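Local coordinates for Orf c02003 protein (Sulfolobus solfataricus P2, PDB 2Q00) that is of unknown function and belongs to the archaeal PaREP1 family, folding as a compact single chain built of helices without strands, at residues A[32-37]-A[112-117]; A[45-50]-A[70-75]; A[23-28]-A[92-97]. One frame throughout, in Å; residues are numbered along the deposited sequence.

Contact 1. Residues A[32-37]-A[112-117]; sequences KAAEEA and RKLVIF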
ATOM      1  N   LYS A  32       0.525  -1.430   5.179  1.00 43.30           N
ATOM      2  CA  LYS A  32      -0.299  -0.337   5.687  1.00 43.09           C
ATOM      3  C   LYS A  32      -0.048   0.917   4.858  1.00 42.47           C
ATOM      4  O   LYS A  32      -0.969   1.683   4.603  1.00 44.75           O
ATOM      5  CB  LYS A  32       0.007  -0.067   7.162  1.00 45.22           C
ATOM      6  CG  LYS A  32      -0.597  -1.094   8.099  1.00 47.19           C
ATOM      7  CD  LYS A  32      -0.308  -0.764   9.552  1.00 45.94           C
ATOM      8  CE  LYS A  32      -1.002  -1.736  10.512  1.00 45.16           C
ATOM      9  NZ  LYS A  32      -0.763  -1.305  11.934  1.00 60.23           N
ATOM     10  N   ALA A  33       1.198   1.115   4.432  1.00 41.26           N
ATOM     11  CA  ALA A  33       1.541   2.260   3.598  1.00 41.75           C
ATOM     12  C   ALA A  33       0.745   2.148   2.305  1.00 42.57           C
ATOM     13  O   ALA A  33       0.239   3.144   1.783  1.00 45.56           O
ATOM     14  CB  ALA A  33       3.059   2.284   3.283  1.00 37.92           C
ATOM     15  N   ALA A  34       0.636   0.925   1.793  1.00 45.31           N
ATOM     16  CA  ALA A  34      -0.099   0.677   0.551  1.00 41.91           C
ATOM     17  C   ALA A  34      -1.590   0.909   0.732  1.00 39.53           C
ATOM     18  O   ALA A  34      -2.244   1.503  -0.129  1.00 41.65           O
ATOM     19  CB  ALA A  34       0.149  -0.743   0.064  1.00 40.77           C
ATOM     20  N   GLU A  35      -2.131   0.449   1.853  1.00 40.33           N
ATOM     21  CA  GLU A  35      -3.547   0.633   2.089  1.00 43.75           C
ATOM     22  C   GLU A  35      -3.899   2.123   2.079  1.00 43.39           C
ATOM     23  O   GLU A  35      -4.868   2.540   1.431  1.00 43.24           O
ATOM     24  CB  GLU A  35      -3.948   0.008   3.415  1.00 43.39           C
ATOM     25  CG  GLU A  35      -5.431   0.183   3.708  1.00 54.72           C
ATOM     26  CD  GLU A  35      -5.876  -0.526   4.972  1.00 66.06           C
ATOM     27  OE1 GLU A  35      -5.509  -1.713   5.153  1.00 73.62           O
ATOM     28  OE2 GLU A  35      -6.605   0.102   5.773  1.00 71.00           O
ATOM     29  N   GLU A  36      -3.087   2.923   2.773  1.00 44.15           N
ATOM     30  CA  GLU A  36      -3.301   4.364   2.850  1.00 42.95           C
ATOM     31  C   GLU A  36      -3.171   5.029   1.490  1.00 42.00           C
ATOM     32  O   GLU A  36      -3.880   5.994   1.190  1.00 44.55           O
ATOM     33  CB  GLU A  36      -2.309   4.999   3.823  1.00 44.85           C
ATOM     34  CG  GLU A  36      -2.437   4.484   5.244  1.00 45.93           C
ATOM     35  CD  GLU A  36      -3.797   4.777   5.834  1.00 49.11           C
ATOM     36  OE1 GLU A  36      -4.186   5.963   5.845  1.00 43.90           O
ATOM     37  OE2 GLU A  36      -4.472   3.823   6.284  1.00 53.48           O
ATOM     38  N   ALA A  37      -2.263   4.521   0.668  1.00 43.91           N
ATOM     39  CA  ALA A  37      -2.063   5.083  -0.660  1.00 43.92           C
ATOM     40  C   ALA A  37      -3.334   4.920  -1.476  1.00 44.14           C
ATOM     41  O   ALA A  37      -3.739   5.825  -2.208  1.00 44.30           O
ATOM     42  CB  ALA A  37      -0.905   4.390  -1.352  1.00 46.86           C
ATOM     43  N   ARG A 112       6.507   1.700  -2.773  1.00 49.25           N
ATOM     44  CA  ARG A 112       7.042   3.052  -2.894  1.00 50.32           C
ATOM     45  C   ARG A 112       6.404   3.780  -4.069  1.00 52.11           C
ATOM     46  O   ARG A 112       5.954   4.921  -3.946  1.00 54.64           O
ATOM     47  CB  ARG A 112       8.557   3.025  -3.105  1.00 51.05           C
ATOM     48  CG  ARG A 112       9.254   4.355  -2.796  1.00 58.04           C
ATOM     49  CD  ARG A 112      10.522   4.568  -3.636  1.00 61.14           C
ATOM     50  NE  ARG A 112      11.551   5.349  -2.939  1.00 72.54           N
ATOM     51  CZ  ARG A 112      11.388   6.581  -2.445  1.00 80.70           C
ATOM     52  NH1 ARG A 112      10.224   7.221  -2.557  1.00 79.46           N
ATOM     53  NH2 ARG A 112      12.399   7.174  -1.818  1.00 75.23           N
ATOM     54  N   LYS A 113       6.365   3.113  -5.213  1.00 50.46           N
ATOM     55  CA  LYS A 113       5.799   3.684  -6.430  1.00 47.59           C
ATOM     56  C   LYS A 113       4.323   3.996  -6.226  1.00 44.44           C
ATOM     57  O   LYS A 113       3.789   4.971  -6.744  1.00 43.98           O
ATOM     58  CB  LYS A 113       5.978   2.688  -7.589  1.00 48.89           C
ATOM     59  CG  LYS A 113       5.857   3.292  -8.984  1.00 56.99           C
ATOM     60  CD  LYS A 113       6.412   2.330 -10.049  1.00 64.47           C
ATOM     61  CE  LYS A 113       6.332   2.905 -11.463  1.00 65.88           C
ATOM     62  NZ  LYS A 113       6.781   1.902 -12.474  1.00 68.92           N
ATOM     63  N   LEU A 114       3.666   3.148  -5.460  1.00 44.61           N
ATOM     64  CA  LEU A 114       2.256   3.333  -5.198  1.00 45.45           C
ATOM     65  C   LEU A 114       2.080   4.540  -4.294  1.00 46.22           C
ATOM     66  O   LEU A 114       1.230   5.395  -4.529  1.00 43.84           O
ATOM     67  CB  LEU A 114       1.708   2.076  -4.523  1.00 44.73           C
ATOM     68  CG  LEU A 114       0.234   2.057  -4.164  1.00 45.53           C
ATOM     69  CD1 LEU A 114      -0.611   2.474  -5.361  1.00 42.56           C
ATOM     70  CD2 LEU A 114      -0.122   0.662  -3.682  1.00 44.82           C
ATOM     71  N   VAL A 115       2.906   4.608  -3.262  1.00 46.54           N
ATOM     72  CA  VAL A 115       2.828   5.697  -2.309  1.00 49.19           C
ATOM     73  C   VAL A 115       2.976   7.044  -3.003  1.00 53.04           C
ATOM     74  O   VAL A 115       2.154   7.939  -2.803  1.00 54.62           O
ATOM     75  CB  VAL A 115       3.907   5.548  -1.215  1.00 45.74           C
ATOM     76  CG1 VAL A 115       3.927   6.767  -0.320  1.00 43.69           C
ATOM     77  CG2 VAL A 115       3.625   4.299  -0.388  1.00 44.28           C
ATOM     78  N   ILE A 116       4.005   7.174  -3.837  1.00 56.99           N
ATOM     79  CA  ILE A 116       4.246   8.429  -4.534  1.00 58.65           C
ATOM     80  C   ILE A 116       3.132   8.770  -5.513  1.00 58.33           C
ATOM     81  O   ILE A 116       2.798   9.935  -5.682  1.00 61.02           O
ATOM     82  CB  ILE A 116       5.594   8.413  -5.273  1.00 60.55           C
ATOM     83  CG1 ILE A 116       5.570   7.355  -6.373  1.00 71.78           C
ATOM     84  CG2 ILE A 116       6.726   8.137  -4.274  1.00 57.98           C
ATOM     85  CD1 ILE A 116       6.784   7.390  -7.293  1.00 83.50           C
ATOM     86  N   PHE A 117       2.548   7.768  -6.155  1.00 59.23           N
ATOM     87  CA  PHE A 117       1.459   8.049  -7.072  1.00 60.43           C
ATOM     88  C   PHE A 117       0.373   8.770  -6.288  1.00 59.57           C
ATOM     89  O   PHE A 117      -0.169   9.773  -6.747  1.00 60.63           O
ATOM     90  CB  PHE A 117       0.886   6.760  -7.678  1.00 59.84           C
ATOM     91  CG  PHE A 117       1.679   6.221  -8.843  1.00 67.89           C
ATOM     92  CD1 PHE A 117       2.166   7.079  -9.831  1.00 72.37           C
ATOM     93  CD2 PHE A 117       1.898   4.848  -8.978  1.00 68.74           C
ATOM     94  CE1 PHE A 117       2.859   6.576 -10.939  1.00 72.92           C
ATOM     95  CE2 PHE A 117       2.584   4.336 -10.077  1.00 62.08           C
ATOM     96  CZ  PHE A 117       3.068   5.195 -11.062  1.00 64.12           C
TER

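Contact 2. Residues A[45-50]-A[70-75]; sequences NNLKEI and KLLRSN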
ATOM      1  N   ASN A  45      -9.436  10.677  -6.588  1.00 81.17           N
ATOM      2  CA  ASN A  45     -10.147  10.372  -7.823  1.00 81.29           C
ATOM      3  C   ASN A  45     -11.642  10.392  -7.558  1.00 81.87           C
ATOM      4  O   ASN A  45     -12.449  10.275  -8.479  1.00 82.83           O
ATOM      5  CB  ASN A  45      -9.745   9.003  -8.370  1.00 80.82           C
ATOM      6  CG  ASN A  45      -8.454   9.049  -9.149  1.00 81.25           C
ATOM      7  OD1 ASN A  45      -7.376   9.235  -8.584  1.00 77.55           O
ATOM      8  ND2 ASN A  45      -8.557   8.889 -10.465  1.00 83.59           N
ATOM      9  N   ASN A  46     -11.997  10.524  -6.288  1.00 82.84           N
ATOM     10  CA  ASN A  46     -13.389  10.577  -5.875  1.00 85.21           C
ATOM     11  C   ASN A  46     -14.225   9.397  -6.390  1.00 86.15           C
ATOM     12  O   ASN A  46     -15.022   9.535  -7.325  1.00 85.96           O
ATOM     13  CB  ASN A  46     -14.005  11.898  -6.340  1.00 86.93           C
ATOM     14  CG  ASN A  46     -15.274  12.242  -5.593  1.00 87.11           C
ATOM     15  OD1 ASN A  46     -16.257  11.501  -5.636  1.00 87.00           O
ATOM     16  ND2 ASN A  46     -15.256  13.372  -4.892  1.00 88.21           N
ATOM     17  N   LEU A  47     -14.043   8.238  -5.767  1.00 87.11           N
ATOM     18  CA  LEU A  47     -14.779   7.038  -6.147  1.00 87.43           C
ATOM     19  C   LEU A  47     -15.845   6.685  -5.112  1.00 88.61           C
ATOM     20  O   LEU A  47     -15.648   5.800  -4.274  1.00 87.88           O
ATOM     21  CB  LEU A  47     -13.817   5.860  -6.313  1.00 86.73           C
ATOM     22  CG  LEU A  47     -13.155   5.668  -7.678  1.00 84.31           C
ATOM     23  CD1 LEU A  47     -12.607   6.979  -8.217  1.00 83.18           C
ATOM     24  CD2 LEU A  47     -12.053   4.632  -7.531  1.00 84.00           C
ATOM     25  N   LYS A  48     -16.976   7.383  -5.184  1.00 91.46           N
ATOM     26  CA  LYS A  48     -18.097   7.168  -4.271  1.00 92.89           C
ATOM     27  C   LYS A  48     -18.457   5.688  -4.171  1.00 94.05           C
ATOM     28  O   LYS A  48     -18.795   5.188  -3.098  1.00 94.65           O
ATOM     29  CB  LYS A  48     -19.310   7.970  -4.744  1.00 92.73           C
ATOM     30  N   GLU A  49     -18.371   4.997  -5.305  1.00 95.06           N
ATOM     31  CA  GLU A  49     -18.690   3.578  -5.399  1.00 96.52           C
ATOM     32  C   GLU A  49     -18.159   2.752  -4.235  1.00 96.87           C
ATOM     33  O   GLU A  49     -18.919   2.081  -3.534  1.00 97.51           O
ATOM     34  CB  GLU A  49     -18.138   3.011  -6.710  1.00 96.72           C
ATOM     35  CG  GLU A  49     -18.481   3.847  -7.931  1.00 97.72           C
ATOM     36  CD  GLU A  49     -17.257   4.500  -8.552  1.00 97.89           C
ATOM     37  OE1 GLU A  49     -16.370   3.765  -9.034  1.00 98.42           O
ATOM     38  OE2 GLU A  49     -17.183   5.747  -8.561  1.00 98.32           O
ATOM     39  N   ILE A  50     -16.848   2.799  -4.034  1.00 96.59           N
ATOM     40  CA  ILE A  50     -16.225   2.031  -2.965  1.00 96.73           C
ATOM     41  C   ILE A  50     -16.358   2.690  -1.597  1.00 96.38           C
ATOM     42  O   ILE A  50     -16.485   2.007  -0.578  1.00 95.66           O
ATOM     43  CB  ILE A  50     -14.732   1.778  -3.264  1.00 96.94           C
ATOM     44  CG1 ILE A  50     -14.094   1.020  -2.099  1.00 97.04           C
ATOM     45  CG2 ILE A  50     -14.022   3.092  -3.518  1.00 94.82           C
ATOM     46  CD1 ILE A  50     -12.617   0.786  -2.262  1.00 99.14           C
ATOM     47  N   LYS A  70      -8.429  -2.101  -8.787  1.00 60.25           N
ATOM     48  CA  LYS A  70      -8.928  -2.390 -10.129  1.00 64.73           C
ATOM     49  C   LYS A  70      -9.480  -1.090 -10.702  1.00 67.17           C
ATOM     50  O   LYS A  70      -8.958  -0.552 -11.691  1.00 63.86           O
ATOM     51  CB  LYS A  70     -10.032  -3.454 -10.078  1.00 63.47           C
ATOM     52  N   LEU A  71     -10.535  -0.591 -10.055  1.00 69.45           N
ATOM     53  CA  LEU A  71     -11.191   0.649 -10.462  1.00 70.31           C
ATOM     54  C   LEU A  71     -10.220   1.773 -10.814  1.00 70.98           C
ATOM     55  O   LEU A  71     -10.523   2.606 -11.660  1.00 72.22           O
ATOM     56  CB  LEU A  71     -12.136   1.134  -9.360  1.00 71.87           C
ATOM     57  CG  LEU A  71     -13.563   0.574  -9.303  1.00 72.75           C
ATOM     58  CD1 LEU A  71     -13.552  -0.955  -9.300  1.00 81.89           C
ATOM     59  CD2 LEU A  71     -14.250   1.120  -8.058  1.00 69.64           C
ATOM     60  N   LEU A  72      -9.053   1.795 -10.176  1.00 71.28           N
ATOM     61  CA  LEU A  72      -8.069   2.846 -10.441  1.00 71.82           C
ATOM     62  C   LEU A  72      -7.176   2.612 -11.664  1.00 73.28           C
ATOM     63  O   LEU A  72      -6.326   3.452 -11.993  1.00 68.65           O
ATOM     64  CB  LEU A  72      -7.194   3.060  -9.202  1.00 71.10           C
ATOM     65  CG  LEU A  72      -7.874   3.685  -7.985  1.00 70.64           C
ATOM     66  CD1 LEU A  72      -6.969   3.585  -6.768  1.00 67.03           C
ATOM     67  CD2 LEU A  72      -8.218   5.140  -8.292  1.00 64.96           C
ATOM     68  N   ARG A  73      -7.364   1.476 -12.331  1.00 76.20           N
ATOM     69  CA  ARG A  73      -6.573   1.141 -13.517  1.00 79.45           C
ATOM     70  C   ARG A  73      -6.725   2.201 -14.614  1.00 81.19           C
ATOM     71  O   ARG A  73      -5.846   2.359 -15.468  1.00 80.88           O
ATOM     72  CB  ARG A  73      -6.986  -0.226 -14.050  1.00 79.32           C
ATOM     73  N   SER A  74      -7.840   2.927 -14.579  1.00 82.15           N
ATOM     74  CA  SER A  74      -8.112   3.974 -15.560  1.00 81.66           C
ATOM     75  C   SER A  74      -7.197   5.184 -15.341  1.00 81.78           C
ATOM     76  O   SER A  74      -6.739   5.813 -16.300  1.00 81.30           O
ATOM     77  CB  SER A  74      -9.580   4.396 -15.466  1.00 82.66           C
ATOM     78  OG  SER A  74     -10.438   3.276 -15.638  1.00 81.46           O
ATOM     79  N   ASN A  75      -6.936   5.502 -14.076  1.00 80.91           N
ATOM     80  CA  ASN A  75      -6.064   6.618 -13.724  1.00 80.08           C
ATOM     81  C   ASN A  75      -4.606   6.236 -13.995  1.00 78.56           C
ATOM     82  O   ASN A  75      -3.834   7.031 -14.540  1.00 77.55           O
ATOM     83  CB  ASN A  75      -6.250   6.979 -12.246  1.00 81.76           C
ATOM     84  CG  ASN A  75      -5.256   8.033 -11.762  1.00 88.15           C
ATOM     85  OD1 ASN A  75      -4.056   7.770 -11.642  1.00 92.77           O
ATOM     86  ND2 ASN A  75      -5.758   9.234 -11.482  1.00 92.78           N
TER

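Contact 3. Residues A[23-28]-A[92-97]; sequences LVQACE and EGFHEL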
ATOM      1  N   LEU A  23      12.029  -7.800   9.495  1.00 62.52           N
ATOM      2  CA  LEU A  23      11.260  -8.040   8.275  1.00 60.88           C
ATOM      3  C   LEU A  23       9.755  -8.185   8.478  1.00 59.17           C
ATOM      4  O   LEU A  23       8.962  -7.692   7.663  1.00 58.14           O
ATOM      5  CB  LEU A  23      11.806  -9.278   7.561  1.00 60.91           C
ATOM      6  CG  LEU A  23      13.262  -9.143   7.109  1.00 65.83           C
ATOM      7  CD1 LEU A  23      13.830 -10.506   6.740  1.00 72.08           C
ATOM      8  CD2 LEU A  23      13.347  -8.184   5.937  1.00 67.98           C
ATOM      9  N   VAL A  24       9.367  -8.856   9.558  1.00 58.50           N
ATOM     10  CA  VAL A  24       7.957  -9.064   9.858  1.00 58.80           C
ATOM     11  C   VAL A  24       7.212  -7.747  10.045  1.00 59.46           C
ATOM     12  O   VAL A  24       6.113  -7.551   9.516  1.00 59.83           O
ATOM     13  CB  VAL A  24       7.790  -9.888  11.135  1.00 58.81           C
ATOM     14  CG1 VAL A  24       6.315 -10.168  11.388  1.00 62.39           C
ATOM     15  CG2 VAL A  24       8.576 -11.186  11.010  1.00 66.22           C
ATOM     16  N   GLN A  25       7.815  -6.847  10.813  1.00 58.28           N
ATOM     17  CA  GLN A  25       7.215  -5.551  11.088  1.00 55.39           C
ATOM     18  C   GLN A  25       7.215  -4.668   9.852  1.00 52.50           C
ATOM     19  O   GLN A  25       6.203  -4.030   9.536  1.00 54.60           O
ATOM     20  CB  GLN A  25       7.968  -4.871  12.236  1.00 56.93           C
ATOM     21  CG  GLN A  25       7.483  -5.299  13.613  1.00 64.90           C
ATOM     22  CD  GLN A  25       6.165  -4.632  13.982  1.00 74.46           C
ATOM     23  OE1 GLN A  25       6.122  -3.428  14.245  1.00 79.68           O
ATOM     24  NE2 GLN A  25       5.081  -5.407  13.986  1.00 74.95           N
ATOM     25  N   ALA A  26       8.346  -4.641   9.155  1.00 47.36           N
ATOM     26  CA  ALA A  26       8.494  -3.846   7.949  1.00 46.20           C
ATOM     27  C   ALA A  26       7.420  -4.211   6.929  1.00 46.45           C
ATOM     28  O   ALA A  26       6.736  -3.327   6.398  1.00 48.81           O
ATOM     29  CB  ALA A  26       9.897  -4.048   7.351  1.00 43.24           C
ATOM     30  N   CYS A  27       7.265  -5.506   6.656  1.00 46.41           N
ATOM     31  CA  CYS A  27       6.250  -5.965   5.699  1.00 45.36           C
ATOM     32  C   CYS A  27       4.875  -5.393   6.021  1.00 42.26           C
ATOM     33  O   CYS A  27       4.181  -4.869   5.148  1.00 46.26           O
ATOM     34  CB  CYS A  27       6.153  -7.500   5.697  1.00 47.65           C
ATOM     35  SG  CYS A  27       7.587  -8.340   4.991  1.00 49.54           S
ATOM     36  N   GLU A  28       4.478  -5.503   7.282  1.00 44.95           N
ATOM     37  CA  GLU A  28       3.179  -5.006   7.699  1.00 46.81           C
ATOM     38  C   GLU A  28       3.054  -3.492   7.528  1.00 44.64           C
ATOM     39  O   GLU A  28       1.990  -2.994   7.156  1.00 45.73           O
ATOM     40  CB  GLU A  28       2.899  -5.412   9.151  1.00 46.42           C
ATOM     41  CG  GLU A  28       1.458  -5.143   9.595  1.00 57.18           C
ATOM     42  CD  GLU A  28       0.421  -5.418   8.496  1.00 71.66           C
ATOM     43  OE1 GLU A  28       0.455  -6.504   7.872  1.00 72.19           O
ATOM     44  OE2 GLU A  28      -0.433  -4.538   8.255  1.00 77.88           O
ATOM     45  N   GLU A  92       2.132 -13.539   2.733  1.00 60.74           N
ATOM     46  CA  GLU A  92       3.388 -14.278   2.836  1.00 61.29           C
ATOM     47  C   GLU A  92       4.432 -13.642   3.748  1.00 61.58           C
ATOM     48  O   GLU A  92       5.289 -14.336   4.296  1.00 59.26           O
ATOM     49  CB  GLU A  92       3.984 -14.463   1.443  1.00 59.15           C
ATOM     50  CG  GLU A  92       3.213 -15.453   0.598  1.00 62.19           C
ATOM     51  CD  GLU A  92       3.690 -15.484  -0.831  1.00 66.54           C
ATOM     52  OE1 GLU A  92       4.920 -15.569  -1.041  1.00 61.02           O
ATOM     53  OE2 GLU A  92       2.834 -15.427  -1.742  1.00 72.87           O
ATOM     54  N   GLY A  93       4.356 -12.328   3.911  1.00 62.92           N
ATOM     55  CA  GLY A  93       5.326 -11.644   4.743  1.00 65.12           C
ATOM     56  C   GLY A  93       5.013 -11.610   6.225  1.00 66.65           C
ATOM     57  O   GLY A  93       5.629 -12.321   7.021  1.00 63.76           O
ATOM     58  N   PHE A  94       4.055 -10.773   6.598  1.00 69.04           N
ATOM     59  CA  PHE A  94       3.663 -10.620   7.988  1.00 71.83           C
ATOM     60  C   PHE A  94       3.033 -11.885   8.580  1.00 72.34           C
ATOM     61  O   PHE A  94       3.406 -12.331   9.674  1.00 71.70           O
ATOM     62  CB  PHE A  94       2.688  -9.441   8.113  1.00 72.35           C
ATOM     63  CG  PHE A  94       2.278  -9.136   9.529  1.00 73.77           C
ATOM     64  CD1 PHE A  94       3.233  -8.784  10.481  1.00 74.67           C
ATOM     65  CD2 PHE A  94       0.932  -9.192   9.904  1.00 74.90           C
ATOM     66  CE1 PHE A  94       2.858  -8.488  11.796  1.00 75.09           C
ATOM     67  CE2 PHE A  94       0.539  -8.899  11.213  1.00 70.19           C
ATOM     68  CZ  PHE A  94       1.503  -8.546  12.167  1.00 70.43           C
ATOM     69  N   HIS A  95       2.088 -12.471   7.854  1.00 73.72           N
ATOM     70  CA  HIS A  95       1.401 -13.662   8.341  1.00 74.94           C
ATOM     71  C   HIS A  95       2.188 -14.967   8.250  1.00 76.47           C
ATOM     72  O   HIS A  95       2.416 -15.627   9.270  1.00 78.76           O
ATOM     73  CB  HIS A  95       0.046 -13.800   7.631  1.00 72.92           C
ATOM     74  CG  HIS A  95      -0.922 -12.704   7.965  1.00 71.58           C
ATOM     75  ND1 HIS A  95      -1.432 -12.520   9.233  1.00 70.13           N
ATOM     76  CD2 HIS A  95      -1.452 -11.717   7.200  1.00 66.08           C
ATOM     77  CE1 HIS A  95      -2.231 -11.466   9.236  1.00 67.53           C
ATOM     78  NE2 HIS A  95      -2.260 -10.961   8.015  1.00 62.85           N
ATOM     79  N   GLU A  96       2.620 -15.328   7.043  1.00 76.26           N
ATOM     80  CA  GLU A  96       3.350 -16.578   6.833  1.00 76.54           C
ATOM     81  C   GLU A  96       4.837 -16.589   7.218  1.00 77.55           C
ATOM     82  O   GLU A  96       5.432 -17.659   7.352  1.00 79.47           O
ATOM     83  CB  GLU A  96       3.183 -17.021   5.376  1.00 76.07           C
ATOM     84  CG  GLU A  96       1.796 -17.583   5.043  1.00 73.74           C
ATOM     85  CD  GLU A  96       1.579 -17.769   3.541  1.00 78.97           C
ATOM     86  OE1 GLU A  96       2.527 -18.211   2.852  1.00 81.17           O
ATOM     87  OE2 GLU A  96       0.460 -17.484   3.053  1.00 79.56           O
ATOM     88  N   LEU A  97       5.438 -15.414   7.391  1.00 78.54           N
ATOM     89  CA  LEU A  97       6.851 -15.326   7.778  1.00 77.42           C
ATOM     90  C   LEU A  97       7.740 -16.132   6.829  1.00 76.20           C
ATOM     91  O   LEU A  97       8.618 -16.868   7.271  1.00 75.22           O
ATOM     92  CB  LEU A  97       7.032 -15.868   9.204  1.00 77.80           C
ATOM     93  CG  LEU A  97       5.921 -15.587  10.229  1.00 78.91           C
ATOM     94  CD1 LEU A  97       6.192 -16.370  11.510  1.00 76.20           C
ATOM     95  CD2 LEU A  97       5.830 -14.093  10.523  1.00 79.49           C
TER

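Contact 1. Residues A[32-37]-A[112-117]
L114 and A37 meet where helix 23-45 passes helix 101-122, and together with V115 they account for most of the surface that the two segments bury. The A37 methyl comes in beside the branch point of the leucine, with A37 CB 3.8 Å from L114 CG, and it also lies over the backbone of the next residue, 4.1 Å from V115 CA. One methyl group thus faces two successive residues of the other helix. L114 spreads further along the alanine surface: its CG stands anti to the backbone N (chi1 -180°), which lets CD2 reach back a turn to the methyl of A34, the CD2 to CB distance being 4.0 Å. V115 adds a second line of contact beside the first. Its CG2 branch, anti to the carbonyl carbon, approaches A33, with 4.2 Å between V115 CG2 and A33 CB. No hydrogen bond crosses the interface; the side chains that meet are all apolar, and the contact is buried. It is a worked example of small residues allowing helices to come close: three alanines offer only methyl groups, the A37 and V115 CA atoms stand 5.2 Å apart, and the short axes approach to 8.8 Å while running roughly parallel, at 31°. The contact lies near the middle of the helical bundle. Helix 79-95 closes one flank, where W83 and A86 touch A34, while Y10 of helix 6-19 packs on A33.

Contact 2. Residues A[45-50]-A[70-75]
A Schellman motif ends helix 23-45 and turns the chain so that L47, just beyond it, meets L71 and L72 at the end of helix 62-71. L47 CD2 does the touching for both: it is 3.9 Å from L71 CB and equally 3.9 Å from L72 CD2. The L47 and L71 side chains run antiparallel alongside one another, whereas L72 crosses L47 at a slant. L47 CG lies beside its own backbone N (chi1 -87°), a setting that sends the isobutyl group across to the second segment. N46, with positive phi, is the C-prime residue of the motif, and the N-H of L47 returns to the carbonyl of V42. The L47 side chain also rests on V42, the apolar contact that commonly accompanies this kind of helix end. L47 has a second role as the N-cap residue of helix 48-52, where its carbonyl oxygen takes a hydrogen bond from T51.

On one side of the leucines, N45 leans its amide over L72, with N45 CG 4.0 Å from L72 CD2, and then meets the amide of N75, whose ND2 is 3.6 Å from N45 CG. The two amide planes are turned 68° from each other. With an alanine here, L72 CD2 would probably lose part of its cover and the N75 amide would be left without its neighbour, freer to turn. In the first turn of helix 48-52, E49 bends at chi2 (113°) and brings OE1 to 3.5 Å from L71 CD2, a carboxylate oxygen lying against a methyl. Deeper in, I50 reaches N64 and A68 of helix 62-71, while L72 packs on L41 of helix 23-45.

Contact 3. Residues A[23-28]-A[92-97]
The F94 ring lies with one face under the side chain of E28, whose CG stands 3.9 Å from the ring centroid and only 4° off the ring normal, a CH-pi contact set squarely over the centre. The glutamate chain bends at chi2 (38°) and folds its carboxylate back toward the root of the ring, E28 OE1 lying 3.4 Å from F94 CD2, with the carboxylate plane tilted 60° from that of the ring. OE1 is buried there and has no polar partner in the model; OE2 has a weak, long ion pair with R59. At the ring edge, near its plane, V24 O is 3.3 Å from F94 CD1; V24 CG1 lies 3.5 Å from the same carbon, out of the plane and on the side away from E28.

These residues join the first turns of helix 23-45 to the closing turns of helix 79-95, which widen into a pi-type turn at 92-95 before the chain leaves helical geometry at L97, with positive phi. L97 then folds back over V24, and 4.0 Å separates L97 CD2 from V24 CG2. One turn earlier, G93 presents its bare CA to C27 SG at 4.0 Å; with the backbone as it stands, a beta carbon would probably crowd the sulphur. C27 also packs on L89 and on V104 of helix 101-122.

Helix 23-45 ties the three contacts together: contact 3 uses its start, contact 1 its middle, and contact 2 follows from its C-terminal end. Contact 1 lies about 4 Å from the centre of the chain, whereas contacts 2 and 3 lie on opposite sides of that centre, their own centres about 28 Å apart. From the centre of contact 1 it is about 15 Å to that of contact 2 and about 17 Å to that of contact 3. Contacts 1 and 3 interlock along the chain, their segments alternating, while both segments of contact 2 fall between those of each of the others. The segments fall essentially within the PaREP1/PaREP8 family region.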